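PDB 4LIH: gamma-glutamyl-gamma-aminobutyraldehyde dehydrogenase from Burkholderia cenocepacia, which probably oxidises aldehydes such as gamma-glutamyl-gamma-aminobutyraldehyde to the corresponding acids, with NAD(P)+ as electron acceptor. Local coordinates for residues 62-67 against 235-240; 164-169 against 493-498; 244-249 against 270-275; 470-475 against 484-489. All blocks are in the same frame, centred on the assembly; numbering follows the deposited sequence.

Interaction 1 of 4, residues 62-67 against 235-240; sequences CGEADV and GKLLAL
Leu237 and Val67 carry most of this helix-to-helix contact, which is mainly apolar, with no hydrogen bond between 62-67 and 235-240. It is plain packing, away from the active site, of the first turn of helix 64-80 on helix 232-240, one of the helices flanking the Rossmann-like sheet. The two methyls of Leu237 divide the work: Leu237 CD1 settles 3.6 Å from Glu64 CB, while Leu237 CD2 lies 3.4 Å from Glu64 OE1. Glu64 runs at about a right angle across the leucine; with its CG swung away from the backbone N (chi1 -160°) and the chain extended beyond, its methylenes pass over both methyls, and the carboxylate ends beside CD2.

Val67 offers a single methyl to two leucines. Val67 CG1 comes within 3.7 Å of Leu238 CD2, and the same methyl approaches Leu237 CB at 4.2 Å.

The polar bonding is local to the helix start. Gly63 occupies the N-cap position, and Gly63 N donates to Asp66 OD2 in a nearly straight bond of 3.2 Å, while Asp66 OD1 accepts from the backbone of His40. Behind the contact, Leu238 packs on Val197 and Lys199 of strand 195-199, and Ala239 rests against Ile259 and Tyr262 of helix 253-266.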
loop_
_atom_site.group_PDB
_atom_site.type_symbol
_atom_site.label_atom_id
_atom_site.label_comp_id
_atom_site.label_asym_id
_atom_site.label_seq_id
_atom_site.Cartn_x
_atom_site.Cartn_y
_atom_site.Cartn_z
ATOM N N CYS A 62 21.907 -8.770 36.767
ATOM C CA CYS A 62 21.643 -7.348 36.833
ATOM C C CYS A 62 20.495 -6.948 37.722
ATOM O O CYS A 62 19.491 -7.642 37.866
ATOM C CB CYS A 62 21.475 -6.731 35.431
ATOM S SG CYS A 62 23.017 -6.830 34.485
ATOM N N GLY A 63 20.666 -5.789 38.325
ATOM C CA GLY A 63 19.622 -5.165 39.111
ATOM C C GLY A 63 19.405 -3.751 38.633
ATOM O O GLY A 63 19.699 -3.406 37.478
ATOM N N GLU A 64 18.852 -2.921 39.515
ATOM C CA GLU A 64 18.466 -1.582 39.116
ATOM C C GLU A 64 19.613 -0.692 38.653
ATOM O O GLU A 64 19.462 0.060 37.683
ATOM C CB GLU A 64 17.621 -0.910 40.215
ATOM C CG GLU A 64 16.815 0.233 39.654
ATOM C CD GLU A 64 15.785 0.786 40.598
ATOM O OE1 GLU A 64 15.212 0.025 41.435
ATOM O OE2 GLU A 64 15.564 2.012 40.478
ATOM N N ALA A 65 20.784 -0.768 39.269
ATOM C CA ALA A 65 21.844 0.134 38.834
ATOM C C ALA A 65 22.139 -0.133 37.376
ATOM O O ALA A 65 22.287 0.793 36.577
ATOM C CB ALA A 65 23.118 -0.025 39.664
ATOM N N ASP A 66 22.208 -1.415 37.034
ATOM C CA ASP A 66 22.572 -1.828 35.669
ATOM C C ASP A 66 21.483 -1.565 34.636
ATOM O O ASP A 66 21.784 -1.135 33.532
ATOM C CB ASP A 66 22.955 -3.309 35.636
ATOM C CG ASP A 66 23.901 -3.694 36.766
ATOM O OD1 ASP A 66 25.055 -3.347 36.677
ATOM O OD2 ASP A 66 23.481 -4.317 37.761
ATOM N N VAL A 67 20.228 -1.857 34.984
ATOM C CA VAL A 67 19.088 -1.503 34.113
ATOM C C VAL A 67 19.140 0.008 33.881
ATOM O O VAL A 67 19.050 0.458 32.735
ATOM C CB VAL A 67 17.735 -1.882 34.720
ATOM C CG1 VAL A 67 16.589 -1.209 33.965
ATOM C CG2 VAL A 67 17.559 -3.401 34.682
ATOM N N GLY A 235 13.457 -7.259 34.235
ATOM C CA GLY A 235 12.193 -7.188 33.472
ATOM C C GLY A 235 11.091 -6.314 34.076
ATOM O O GLY A 235 10.501 -5.493 33.381
ATOM N N LYS A 236 10.849 -6.433 35.381
ATOM C CA LYS A 236 10.017 -5.470 36.126
ATOM C C LYS A 236 10.464 -4.056 35.941
ATOM O O LYS A 236 9.660 -3.169 35.686
ATOM C CB LYS A 236 10.058 -5.703 37.654
ATOM C CG LYS A 236 9.436 -7.011 38.081
ATOM C CD LYS A 236 9.611 -7.267 39.578
ATOM C CE LYS A 236 9.091 -8.654 39.920
ATOM N NZ LYS A 236 8.939 -8.897 41.388
ATOM N N LEU A 237 11.758 -3.826 36.144
ATOM C CA LEU A 237 12.257 -2.484 36.216
ATOM C C LEU A 237 12.140 -1.853 34.843
ATOM O O LEU A 237 11.902 -0.677 34.741
ATOM C CB LEU A 237 13.700 -2.454 36.742
ATOM C CG LEU A 237 13.923 -2.856 38.226
ATOM C CD1 LEU A 237 15.409 -3.087 38.461
ATOM C CD2 LEU A 237 13.429 -1.822 39.227
ATOM N N LEU A 238 12.315 -2.635 33.795
ATOM C CA LEU A 238 12.131 -2.117 32.436
ATOM C C LEU A 238 10.644 -1.803 32.143
ATOM O O LEU A 238 10.335 -0.825 31.484
ATOM C CB LEU A 238 12.728 -3.074 31.393
ATOM C CG LEU A 238 14.263 -3.142 31.344
ATOM C CD1 LEU A 238 14.798 -4.340 30.556
ATOM C CD2 LEU A 238 14.846 -1.876 30.758
ATOM N N ALA A 239 9.725 -2.614 32.662
ATOM C CA ALA A 239 8.326 -2.325 32.466
ATOM C C ALA A 239 7.897 -1.085 33.239
ATOM O O ALA A 239 7.031 -0.323 32.775
ATOM C CB ALA A 239 7.466 -3.549 32.773
ATOM N N LEU A 240 8.558 -0.813 34.361
ATOM C CA LEU A 240 8.257 0.371 35.185
ATOM C C LEU A 240 9.004 1.639 34.788
ATOM O O LEU A 240 8.646 2.735 35.222
ATOM C CB LEU A 240 8.582 0.091 36.674
ATOM C CG LEU A 240 7.653 -0.910 37.342
ATOM C CD1 LEU A 240 8.281 -1.531 38.592
ATOM C CD2 LEU A 240 6.339 -0.190 37.675
#

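Interaction 2 of 4, residues 164-169 against 493-498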
loop_
_atom_site.group_PDB
_atom_site.type_symbol
_atom_site.label_atom_id
_atom_site.label_comp_id
_atom_site.label_asym_id
_atom_site.label_seq_id
_atom_site.Cartn_x
_atom_site.Cartn_y
_atom_site.Cartn_z
ATOM N N GLU A 164 7.840 7.522 12.815
ATOM C CA GLU A 164 9.103 7.790 13.491
ATOM C C GLU A 164 9.371 6.744 14.582
ATOM O O GLU A 164 8.445 6.242 15.240
ATOM C CB GLU A 164 9.086 9.207 14.148
ATOM C CG GLU A 164 8.766 10.321 13.148
ATOM C CD GLU A 164 8.654 11.727 13.745
ATOM O OE1 GLU A 164 8.379 11.925 14.960
ATOM O OE2 GLU A 164 8.741 12.687 12.934
ATOM N N PRO A 165 10.633 6.420 14.804
ATOM C CA PRO A 165 10.964 5.578 15.950
ATOM C C PRO A 165 10.441 6.104 17.273
ATOM O O PRO A 165 10.384 7.332 17.495
ATOM C CB PRO A 165 12.481 5.539 15.940
ATOM C CG PRO A 165 12.887 6.743 15.190
ATOM C CD PRO A 165 11.826 6.983 14.152
ATOM N N VAL A 166 10.045 5.176 18.144
ATOM C CA VAL A 166 9.375 5.542 19.421
ATOM C C VAL A 166 10.454 6.057 20.428
ATOM O O VAL A 166 10.198 6.918 21.291
ATOM C CB VAL A 166 8.476 4.344 19.902
ATOM C CG1 VAL A 166 9.299 3.193 20.400
ATOM C CG2 VAL A 166 7.450 4.730 20.949
ATOM N N GLY A 167 11.668 5.570 20.278
ATOM C CA GLY A 167 12.802 5.955 21.178
ATOM C C GLY A 167 13.525 4.777 21.805
ATOM O O GLY A 167 14.350 4.119 21.166
ATOM N N VAL A 168 13.295 4.563 23.100
ATOM C CA VAL A 168 13.930 3.476 23.796
ATOM C C VAL A 168 12.988 2.273 23.929
ATOM O O VAL A 168 11.866 2.369 24.533
ATOM C CB VAL A 168 14.444 3.893 25.210
ATOM C CG1 VAL A 168 14.965 2.673 25.932
ATOM C CG2 VAL A 168 15.527 4.999 25.131
ATOM N N VAL A 169 13.438 1.133 23.383
ATOM C CA VAL A 169 12.644 -0.118 23.391
ATOM C C VAL A 169 13.280 -1.139 24.314
ATOM O O VAL A 169 14.469 -1.382 24.215
ATOM C CB VAL A 169 12.550 -0.705 21.980
ATOM C CG1 VAL A 169 11.833 -2.025 21.982
ATOM C CG2 VAL A 169 11.839 0.268 21.030
ATOM N N TYR A 493 7.059 -0.275 17.178
ATOM C CA TYR A 493 8.325 0.411 17.515
ATOM C C TYR A 493 8.403 1.804 16.887
ATOM O O TYR A 493 9.502 2.445 16.909
ATOM C CB TYR A 493 9.483 -0.447 16.997
ATOM C CG TYR A 493 9.498 -1.861 17.553
ATOM C CD1 TYR A 493 9.515 -2.091 18.931
ATOM C CD2 TYR A 493 9.473 -2.957 16.712
ATOM C CE1 TYR A 493 9.520 -3.376 19.444
ATOM C CE2 TYR A 493 9.423 -4.237 17.217
ATOM C CZ TYR A 493 9.473 -4.450 18.580
ATOM O OH TYR A 493 9.454 -5.711 19.091
ATOM N N THR A 494 7.282 2.236 16.266
ATOM C CA THR A 494 7.149 3.545 15.637
ATOM C C THR A 494 5.856 4.224 16.081
ATOM O O THR A 494 4.932 3.561 16.553
ATOM C CB THR A 494 7.143 3.461 14.080
ATOM O OG1 THR A 494 6.075 2.629 13.648
ATOM C CG2 THR A 494 8.408 2.843 13.569
ATOM N N GLU A 495 5.803 5.544 15.900
ATOM C CA GLU A 495 4.591 6.327 15.980
ATOM C C GLU A 495 4.273 6.924 14.621
ATOM O O GLU A 495 5.169 7.278 13.852
ATOM C CB GLU A 495 4.737 7.473 16.959
ATOM C CG GLU A 495 5.142 7.040 18.351
ATOM C CD GLU A 495 3.975 6.523 19.168
ATOM O OE1 GLU A 495 4.252 6.107 20.325
ATOM O OE2 GLU A 495 2.784 6.548 18.701
ATOM N N LEU A 496 2.981 7.055 14.368
ATOM C CA LEU A 496 2.482 7.852 13.271
ATOM C C LEU A 496 2.431 9.310 13.626
ATOM O O LEU A 496 2.075 9.721 14.759
ATOM C CB LEU A 496 1.052 7.411 12.851
ATOM C CG LEU A 496 0.974 5.999 12.222
ATOM C CD1 LEU A 496 -0.401 5.355 12.414
ATOM C CD2 LEU A 496 1.245 6.078 10.744
ATOM N N LYS A 497 2.732 10.089 12.609
ATOM C CA LYS A 497 2.623 11.523 12.664
ATOM C C LYS A 497 1.908 12.012 11.400
ATOM O O LYS A 497 2.319 11.660 10.317
ATOM C CB LYS A 497 4.021 12.170 12.776
ATOM C CG LYS A 497 3.961 13.717 12.723
ATOM C CD LYS A 497 5.377 14.313 12.833
ATOM C CE LYS A 497 5.965 14.272 14.246
ATOM N NZ LYS A 497 7.344 14.815 14.206
ATOM N N SER A 498 0.868 12.824 11.584
ATOM C CA SER A 498 0.242 13.606 10.544
ATOM C C SER A 498 0.843 15.028 10.576
ATOM O O SER A 498 0.790 15.695 11.618
ATOM C CB SER A 498 -1.278 13.644 10.785
ATOM O OG SER A 498 -1.874 12.359 10.538
#
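Backbone bonds join Glu164 and Glu495 as an antiparallel hydrogen-bonded pair: Glu164 N donates to Glu495 O at 2.9 Å, and Glu495 N returns the bond to Glu164 O. A third bond, from Val166 N to Tyr493 O at 3.0 Å, is less regular, the donor standing 43° above the carbonyl plane; Asn194 ND2 also donates to that oxygen.

Here strand 157-172 is interrupted by a short break around Val166 and Gly167. Its earlier part pairs with strand 494-502 in an antiparallel extension, whereas the part that resumes at Val168 enters the parallel sheet of the Rossmann-like half of the aldehyde dehydrogenase fold. Across the subunit interface, Ser498 pairs with a strand of the second subunit, so the sheet continues there.

The charged contact is a salt bridge. Lys497 bends at chi3 (-75°), turning its NZ onto the carboxylate of Glu164; Lys497 NZ meets Glu164 OE2 at 2.8 Å from its syn side, 19° out of the carboxylate plane. Both partners have further bonds to the second subunit: Glu164 OE1 to Tyr476 OH, and Lys497 NZ to the carbonyl of Leu453.

Among apolar groups, Val169 crosses Tyr493 at about a right angle, Val169 CG1 lying 3.7 Å from Tyr493 CE1. Separately, the methyl Val166 CG2 sits 3.5 Å from Glu495 OE1, a carboxylate oxygen that Arg270 holds in a salt bridge.

Interaction 3 of 4, residues 244-249 against 270-275; sequences VDCIAF and RAWLEL
With SG turned opposite its backbone N (chi1 166°), Cys246 sends its sulfur along the sheet surface to Trp272, whose own chi1 of -64° sets the indole beside its backbone N and brings CD1 round to meet it. Cys246 SG lies 3.8 Å from Trp272 CD1, in the ring plane: a sulfur-aromatic contact made at the edge of the five-membered ring.

The other face carries Ile247, Ala271, Phe249 and Leu273. Ile247 CG2 touches Ala271 CB at 3.9 Å. Leu273 CD2 packs on Phe249 CB at 3.8 Å and reaches towards the ring obliquely, whereas Leu275 CD2 comes to the edge of the same ring, 3.8 Å from Phe249 CE2.

Between the two faces the backbones pair in parallel, the strands running nearly in line. The bond from Ile247 N to Arg270 O, at 2.7 Å, is nearly straight (166° at the hydrogen). Further along, Phe249 O accepts from Glu274 N at 2.8 Å, fixing the backbone of the predicted active-site residue in the sheet.

The two strands belong to one beta-alpha-beta unit, joined by helix 253-266, whose Val255, Ile259 and Ala263 cover the face of Phe249, Ile247 and Ala271. Strand 157-172 flanks strand 246-250 on its other edge, and Met260 and Leu268 of the second subunit pack against Ala271 and Leu273.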
loop_
_atom_site.group_PDB
_atom_site.type_symbol
_atom_site.label_atom_id
_atom_site.label_comp_id
_atom_site.label_asym_id
_atom_site.label_seq_id
_atom_site.Cartn_x
_atom_site.Cartn_y
_atom_site.Cartn_z
ATOM N N VAL A 244 11.784 4.423 29.325
ATOM C CA VAL A 244 11.571 3.402 28.291
ATOM C C VAL A 244 10.210 3.787 27.645
ATOM O O VAL A 244 9.249 4.086 28.321
ATOM C CB VAL A 244 11.503 2.007 28.927
ATOM C CG1 VAL A 244 10.959 0.956 27.964
ATOM C CG2 VAL A 244 12.887 1.601 29.450
ATOM N N ASP A 245 10.156 3.725 26.319
ATOM C CA ASP A 245 9.023 4.195 25.559
ATOM C C ASP A 245 8.133 3.055 25.076
ATOM O O ASP A 245 7.004 3.279 24.678
ATOM C CB ASP A 245 9.544 4.971 24.358
ATOM C CG ASP A 245 10.357 6.196 24.764
ATOM O OD1 ASP A 245 9.746 7.091 25.400
ATOM O OD2 ASP A 245 11.548 6.303 24.429
ATOM N N CYS A 246 8.649 1.840 25.114
ATOM C CA CYS A 246 7.978 0.669 24.558
ATOM C C CYS A 246 8.559 -0.554 25.171
ATOM O O CYS A 246 9.739 -0.604 25.343
ATOM C CB CYS A 246 8.179 0.611 23.038
ATOM S SG CYS A 246 7.738 -0.963 22.314
ATOM N N ILE A 247 7.732 -1.536 25.531
ATOM C CA ILE A 247 8.225 -2.803 26.021
ATOM C C ILE A 247 7.570 -3.929 25.201
ATOM O O ILE A 247 6.335 -3.968 25.087
ATOM C CB ILE A 247 8.023 -3.008 27.559
ATOM C CG1 ILE A 247 8.686 -4.317 27.986
ATOM C CG2 ILE A 247 6.531 -3.028 27.928
ATOM C CD1 ILE A 247 9.026 -4.414 29.450
ATOM N N ALA A 248 8.404 -4.795 24.639
ATOM C CA ALA A 248 8.015 -5.980 23.843
ATOM C C ALA A 248 8.429 -7.250 24.583
ATOM O O ALA A 248 9.604 -7.409 24.901
ATOM C CB ALA A 248 8.695 -5.931 22.473
ATOM N N PHE A 249 7.455 -8.137 24.863
ATOM C CA PHE A 249 7.615 -9.300 25.729
ATOM C C PHE A 249 7.075 -10.534 25.014
ATOM O O PHE A 249 6.070 -10.484 24.306
ATOM C CB PHE A 249 6.854 -9.055 27.047
ATOM C CG PHE A 249 6.720 -10.266 27.946
ATOM C CD1 PHE A 249 7.695 -10.577 28.836
ATOM C CD2 PHE A 249 5.575 -11.055 27.922
ATOM C CE1 PHE A 249 7.591 -11.663 29.674
ATOM C CE2 PHE A 249 5.447 -12.137 28.763
ATOM C CZ PHE A 249 6.467 -12.454 29.646
ATOM N N ARG A 270 4.338 1.882 25.458
ATOM C CA ARG A 270 3.603 0.921 24.634
ATOM C C ARG A 270 3.974 -0.466 25.077
ATOM O O ARG A 270 5.145 -0.752 25.263
ATOM C CB ARG A 270 3.910 1.070 23.144
ATOM C CG ARG A 270 3.115 2.182 22.480
ATOM C CD ARG A 270 3.480 3.517 23.092
ATOM N NE ARG A 270 2.970 4.651 22.323
ATOM C CZ ARG A 270 2.122 5.576 22.754
ATOM N NH1 ARG A 270 1.519 5.482 23.930
ATOM N NH2 ARG A 270 1.835 6.588 21.966
ATOM N N ALA A 271 2.985 -1.353 25.190
ATOM C CA ALA A 271 3.281 -2.701 25.656
ATOM C C ALA A 271 2.741 -3.688 24.657
ATOM O O ALA A 271 1.549 -3.639 24.309
ATOM C CB ALA A 271 2.708 -2.973 27.029
ATOM N N TRP A 272 3.618 -4.605 24.255
ATOM C CA TRP A 272 3.354 -5.553 23.194
ATOM C C TRP A 272 3.733 -6.964 23.623
ATOM O O TRP A 272 4.907 -7.236 23.894
ATOM C CB TRP A 272 4.151 -5.176 21.945
ATOM C CG TRP A 272 3.787 -3.880 21.353
ATOM C CD1 TRP A 272 4.464 -2.694 21.480
ATOM C CD2 TRP A 272 2.623 -3.601 20.584
ATOM N NE1 TRP A 272 3.802 -1.716 20.801
ATOM C CE2 TRP A 272 2.680 -2.254 20.222
ATOM C CE3 TRP A 272 1.537 -4.389 20.136
ATOM C CZ2 TRP A 272 1.684 -1.643 19.465
ATOM C CZ3 TRP A 272 0.548 -3.792 19.363
ATOM C CH2 TRP A 272 0.628 -2.417 19.044
ATOM N N LEU A 273 2.748 -7.865 23.647
ATOM C CA LEU A 273 2.948 -9.191 24.218
ATOM C C LEU A 273 2.724 -10.292 23.190
ATOM O O LEU A 273 1.790 -10.247 22.420
ATOM C CB LEU A 273 2.001 -9.455 25.401
ATOM C CG LEU A 273 1.832 -8.379 26.475
ATOM C CD1 LEU A 273 0.725 -8.829 27.434
ATOM C CD2 LEU A 273 3.155 -8.051 27.187
ATOM N N GLU A 274 3.567 -11.313 23.258
ATOM C CA GLU A 274 3.399 -12.559 22.511
ATOM C C GLU A 274 3.389 -13.607 23.625
ATOM O O GLU A 274 4.332 -13.696 24.423
ATOM C CB GLU A 274 4.591 -12.791 21.553
ATOM C CG GLU A 274 4.710 -11.872 20.344
ATOM C CD GLU A 274 3.897 -12.291 19.132
ATOM O OE1 GLU A 274 3.670 -11.456 18.259
ATOM O OE2 GLU A 274 3.492 -13.458 19.034
ATOM N N LEU A 275 2.297 -14.357 23.738
ATOM C CA LEU A 275 2.057 -15.200 24.913
ATOM C C LEU A 275 1.864 -16.635 24.436
ATOM O O LEU A 275 2.258 -16.944 23.308
ATOM C CB LEU A 275 0.874 -14.656 25.697
ATOM C CG LEU A 275 0.977 -13.171 26.088
ATOM C CD1 LEU A 275 -0.322 -12.689 26.752
ATOM C CD2 LEU A 275 2.173 -12.988 27.019
#

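Interaction 4 of 4, residues 470-475 against 484-489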
loop_
_atom_site.group_PDB
_atom_site.type_symbol
_atom_site.label_atom_id
_atom_site.label_comp_id
_atom_site.label_asym_id
_atom_site.label_seq_id
_atom_site.Cartn_x
_atom_site.Cartn_y
_atom_site.Cartn_z
ATOM N N ASN A 470 7.434 -12.511 5.779
ATOM C CA ASN A 470 6.215 -11.805 5.324
ATOM C C ASN A 470 4.928 -12.054 6.125
ATOM O O ASN A 470 3.901 -11.365 5.919
ATOM C CB ASN A 470 5.960 -12.080 3.849
ATOM C CG ASN A 470 6.926 -11.318 2.946
ATOM O OD1 ASN A 470 6.694 -10.156 2.623
ATOM N ND2 ASN A 470 7.922 -12.011 2.442
ATOM N N PHE A 471 4.945 -13.022 7.043
ATOM C CA PHE A 471 3.689 -13.406 7.689
ATOM C C PHE A 471 3.671 -12.902 9.128
ATOM O O PHE A 471 4.321 -13.508 9.962
ATOM C CB PHE A 471 3.562 -14.941 7.657
ATOM C CG PHE A 471 3.418 -15.522 6.282
ATOM C CD1 PHE A 471 2.385 -15.146 5.464
ATOM C CD2 PHE A 471 4.368 -16.437 5.801
ATOM C CE1 PHE A 471 2.252 -15.703 4.204
ATOM C CE2 PHE A 471 4.231 -16.998 4.557
ATOM C CZ PHE A 471 3.160 -16.654 3.754
ATOM N N PRO A 472 2.902 -11.813 9.425
ATOM C CA PRO A 472 2.800 -11.407 10.840
ATOM C C PRO A 472 2.310 -12.567 11.692
ATOM O O PRO A 472 1.579 -13.392 11.188
ATOM C CB PRO A 472 1.750 -10.294 10.807
ATOM C CG PRO A 472 0.943 -10.525 9.550
ATOM C CD PRO A 472 1.890 -11.119 8.576
ATOM N N PHE A 473 2.741 -12.590 12.949
ATOM C CA PHE A 473 2.684 -13.719 13.844
ATOM C C PHE A 473 2.331 -13.182 15.236
ATOM O O PHE A 473 2.987 -12.286 15.744
ATOM C CB PHE A 473 4.064 -14.397 13.838
ATOM C CG PHE A 473 4.211 -15.490 14.822
ATOM C CD1 PHE A 473 4.291 -15.212 16.169
ATOM C CD2 PHE A 473 4.180 -16.792 14.399
ATOM C CE1 PHE A 473 4.393 -16.232 17.090
ATOM C CE2 PHE A 473 4.283 -17.839 15.324
ATOM C CZ PHE A 473 4.399 -17.549 16.661
ATOM N N GLY A 474 1.269 -13.698 15.835
ATOM C CA GLY A 474 0.865 -13.217 17.155
ATOM C C GLY A 474 -0.573 -13.589 17.461
ATOM O O GLY A 474 -1.213 -14.256 16.700
ATOM N N GLY A 475 -1.076 -13.122 18.580
ATOM C CA GLY A 475 -2.304 -13.630 19.117
ATOM C C GLY A 475 -3.599 -12.914 18.729
ATOM O O GLY A 475 -3.609 -11.735 18.428
ATOM N N ASP A 484 4.772 -10.022 15.520
ATOM C CA ASP A 484 6.140 -10.169 15.100
ATOM C C ASP A 484 6.244 -10.632 13.644
ATOM O O ASP A 484 5.261 -11.164 13.076
ATOM C CB ASP A 484 6.855 -11.141 16.053
ATOM C CG ASP A 484 7.172 -10.537 17.452
ATOM O OD1 ASP A 484 6.996 -9.334 17.742
ATOM O OD2 ASP A 484 7.634 -11.334 18.320
ATOM N N LYS A 485 7.424 -10.387 13.027
ATOM C CA LYS A 485 7.625 -10.585 11.598
ATOM C C LYS A 485 6.731 -9.628 10.756
ATOM O O LYS A 485 5.742 -9.059 11.267
ATOM C CB LYS A 485 7.395 -12.053 11.178
ATOM C CG LYS A 485 8.090 -13.114 12.041
ATOM C CD LYS A 485 8.240 -14.456 11.304
ATOM C CE LYS A 485 6.920 -15.119 10.988
ATOM N NZ LYS A 485 7.143 -16.351 10.211
ATOM N N SER A 486 7.094 -9.457 9.492
ATOM C CA SER A 486 6.394 -8.660 8.489
ATOM C C SER A 486 6.572 -7.205 8.807
ATOM O O SER A 486 7.068 -6.852 9.892
ATOM C CB SER A 486 4.895 -8.973 8.449
ATOM O OG SER A 486 4.172 -8.250 9.419
ATOM N N LEU A 487 6.160 -6.368 7.871
ATOM C CA LEU A 487 6.271 -4.917 8.041
ATOM C C LEU A 487 5.430 -4.441 9.208
ATOM O O LEU A 487 5.757 -3.437 9.819
ATOM C CB LEU A 487 5.872 -4.155 6.783
ATOM C CG LEU A 487 6.793 -4.401 5.589
ATOM C CD1 LEU A 487 6.146 -3.708 4.395
ATOM C CD2 LEU A 487 8.160 -3.855 5.852
ATOM N N HIS A 488 4.381 -5.203 9.522
ATOM C CA HIS A 488 3.471 -4.917 10.633
ATOM C C HIS A 488 4.186 -4.963 11.978
ATOM O O HIS A 488 3.726 -4.376 12.908
ATOM C CB HIS A 488 2.320 -5.937 10.656
ATOM C CG HIS A 488 1.452 -5.849 9.445
ATOM N ND1 HIS A 488 0.605 -4.794 9.224
ATOM C CD2 HIS A 488 1.401 -6.607 8.329
ATOM C CE1 HIS A 488 0.033 -4.930 8.039
ATOM N NE2 HIS A 488 0.521 -6.010 7.467
ATOM N N ALA A 489 5.310 -5.653 12.049
ATOM C CA ALA A 489 6.139 -5.666 13.277
ATOM C C ALA A 489 6.645 -4.262 13.642
ATOM O O ALA A 489 6.801 -3.933 14.822
ATOM C CB ALA A 489 7.292 -6.647 13.129
#
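Phe473 and Asp484 form a single antiparallel bridge that closes the loop leading towards strand 494-502, beside the predicted active-site Glu274 of this aldehyde dehydrogenase. Its sound half is the bond from Asp484 N to Phe473 O, 2.9 Å long and in the carbonyl plane; Asp484 N is also shared, weakly, with Glu274 OE1. The return bond, Phe473 N to Asp484 O, has a similar length but is weak, bent to 124° at the hydrogen. Asp484 O also receives a CA-H...O contact, Pro472 CA lying 3.3 Å away.

The polar side chains find their partners beyond the bridge. Asp484 OD2 forms a salt bridge with Lys185. Lys485 bends at chi3 (-65°), which lays its CE 3.2 Å from Phe471 O, but the ammonium bonds instead to the carbonyl of Asp468. Asn470 ND2 donates to the carbonyl of Asp144 of the third subunit. His488 is held at both nitrogens: ND1 is hydrogen-bonded to Glu491 OE2 and NE2 to Glu149 OE2 of the second subunit.

Phe473 turns its ring away from the bridge to meet Trp184 edge-to-face. The Phe473 side chain also lies about 4 Å from a bound MES molecule, probably from the crystallisation liquor, which may mark the pocket.

Ser486 OG sits 3.5 Å from Pro472 CB and weakly accepts from His488 N. That hydroxyl donates to the carbonyl just before it, Ser486 OG to Lys485 O, at 2.6 Å.

How the interactions relate
Interactions 1, 2 and 3 reach one mixed sheet and its covering helices. Interaction 1 packs on it, where Ala239 CA lies 3.7 Å from Ile247 CD1 of interaction 3. Interactions 2 and 3 lie side by side, with centres about 13 Å apart, and are tied by a salt bridge, Glu495 OE1 to Arg270 NE at 2.8 Å, and by Asp245 OD2, probably hydrogen-bonded to Val168 N. Interaction 4 falls within the long loop closed by interaction 2 and meets interaction 3 at the predicted active site: Glu274 OE2 is 3.2 Å from Gly474 CA. Interaction 1 is far from interaction 4, their centres about 28 Å apart.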